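Local structure of cell wall binding protein cwp8 (Peptoclostridium difficile, 5J6Q) at residues T95-E98 and I99-A102. The protein is a cell wall protein that probably anchors itself to the bacterial cell wall through its CWB2 modules and may take part in adhesion. Sequence-based numbering, arbitrary orientation.
Sequences TAQE and IVDA
Q97 reaches forward along the first turn of helix 96-111 to meet V100 and D101, three and four places on, in a helix N-terminus that illustrates N-capping. T95 is the N-cap: its OG1 accepts from E98 N at 3.2 Å, while the carboxylate of E98 turns back and takes the backbone N-H of K94 on OE2, so that the side chains of T95 and E98 each bind a main-chain amide. Followed outward, Q97 sets off from CB with CG anti to the backbone N (chi1 -178°). CG lies 3.9 Å from D101 OD2, and a bend at chi2 (63°) then folds the chain forward. CD comes to 3.3 Å from V100 CG2, and OE1 lies closer still to that methyl, at 3.0 Å, a tight contact. NE2, on the other arm of the amide, stands 3.3 Å from D101 OD1, the amide and carboxylate planes being perpendicular. In the backbone, D101 N donates to Q97 O, with a second, weak bond to E98 O. The inner face of this turn belongs to A96, I99 and V100, which pack on V128 of strand 127-132; V100 also touches A120 and I122 of strand 118-124, joining helix to sheet. One residue beyond D101, A102 N donates to E98 O at 3.1 Å, with an N-H...O angle of 158°.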
ATOM      1  N   THR A  95      19.484  52.971  18.257  1.00 69.57           N
ATOM      2  CA  THR A  95      20.823  53.567  18.255  1.00 70.71           C
ATOM      3  C   THR A  95      20.691  55.096  18.017  1.00 71.86           C
ATOM      4  O   THR A  95      19.650  55.551  17.497  1.00 70.13           O
ATOM      5  CB  THR A  95      21.681  53.020  17.107  1.00 65.48           C
ATOM      6  OG1 THR A  95      21.096  53.505  15.905  1.00 63.20           O
ATOM      7  CG2 THR A  95      21.766  51.516  17.094  1.00 56.73           C
ATOM      8  N   ALA A  96      21.745  55.877  18.376  1.00 70.57           N
ATOM      9  CA  ALA A  96      21.755  57.335  18.173  1.00 68.13           C
ATOM     10  C   ALA A  96      21.493  57.669  16.725  1.00 64.53           C
ATOM     11  O   ALA A  96      20.749  58.599  16.420  1.00 64.18           O
ATOM     12  CB  ALA A  96      23.114  57.929  18.572  1.00 65.21           C
ATOM     13  N   GLN A  97      22.090  56.901  15.839  1.00 63.26           N
ATOM     14  CA  GLN A  97      21.962  57.117  14.411  1.00 69.55           C
ATOM     15  C   GLN A  97      20.494  56.811  13.870  1.00 72.40           C
ATOM     16  O   GLN A  97      20.142  57.329  12.831  1.00 70.97           O
ATOM     17  CB  GLN A  97      22.996  56.250  13.691  1.00 68.40           C
ATOM     18  CG  GLN A  97      23.000  56.427  12.188  1.00 73.07           C
ATOM     19  CD  GLN A  97      23.375  57.818  11.738  1.00 82.37           C
ATOM     20  OE1 GLN A  97      23.826  58.693  12.515  1.00 86.75           O
ATOM     21  NE2 GLN A  97      23.172  58.068  10.461  1.00 85.37           N
ATOM     22  N   GLU A  98      19.691  55.987  14.547  1.00 74.54           N
ATOM     23  CA  GLU A  98      18.323  55.773  14.099  1.00 83.22           C
ATOM     24  C   GLU A  98      17.609  57.116  14.223  1.00 84.52           C
ATOM     25  O   GLU A  98      16.923  57.540  13.314  1.00 85.58           O
ATOM     26  CB  GLU A  98      17.628  54.724  14.969  1.00 83.94           C
ATOM     27  CG  GLU A  98      18.033  53.313  14.587  1.00 91.82           C
ATOM     28  CD  GLU A  98      17.113  52.266  15.171  1.00 96.39           C
ATOM     29  OE1 GLU A  98      17.521  51.090  15.242  1.00 97.97           O
ATOM     30  OE2 GLU A  98      15.988  52.622  15.567  1.00100.19           O
ATOM     31  N   ILE A  99      17.802  57.797  15.360  1.00 83.64           N
ATOM     32  CA  ILE A  99      17.199  59.096  15.582  1.00 80.30           C
ATOM     33  C   ILE A  99      17.491  60.088  14.444  1.00 82.30           C
ATOM     34  O   ILE A  99      16.568  60.740  13.970  1.00 82.76           O
ATOM     35  CB  ILE A  99      17.747  59.651  16.900  1.00 73.92           C
ATOM     36  CG1 ILE A  99      17.307  58.762  18.062  1.00 69.24           C
ATOM     37  CG2 ILE A  99      17.283  61.110  17.097  1.00 69.29           C
ATOM     38  CD1 ILE A  99      17.863  59.225  19.410  1.00 62.88           C
ATOM     39  N   VAL A 100      18.754  60.191  13.992  1.00 85.04           N
ATOM     40  CA  VAL A 100      19.071  61.212  12.994  1.00 91.48           C
ATOM     41  C   VAL A 100      18.551  60.792  11.663  1.00 90.87           C
ATOM     42  O   VAL A 100      18.310  61.631  10.807  1.00 90.15           O
ATOM     43  CB  VAL A 100      20.590  61.498  12.924  1.00 94.45           C
ATOM     44  CG1 VAL A 100      21.133  61.824  14.310  1.00 99.05           C
ATOM     45  CG2 VAL A 100      21.330  60.314  12.329  1.00 97.52           C
ATOM     46  N   ASP A 101      18.377  59.489  11.489  1.00 92.16           N
ATOM     47  CA  ASP A 101      17.861  58.918  10.244  1.00 96.86           C
ATOM     48  C   ASP A 101      16.416  59.395  10.063  1.00 99.03           C
ATOM     49  O   ASP A 101      16.044  59.830   8.982  1.00 99.05           O
ATOM     50  CB  ASP A 101      17.896  57.372  10.287  1.00 96.49           C
ATOM     51  CG  ASP A 101      19.273  56.738  10.089  1.00 92.43           C
ATOM     52  OD1 ASP A 101      20.132  57.359   9.425  1.00 90.84           O
ATOM     53  OD2 ASP A 101      19.484  55.624  10.592  1.00 88.53           O
ATOM     54  N   ALA A 102      15.614  59.328  11.137  1.00102.44           N
ATOM     55  CA  ALA A 102      14.215  59.754  11.124  1.00111.42           C
ATOM     56  C   ALA A 102      14.106  61.236  10.784  1.00115.55           C
ATOM     57  O   ALA A 102      13.280  61.625   9.961  1.00116.35           O
ATOM     58  CB  ALA A 102      13.590  59.497  12.486  1.00114.02           C
TER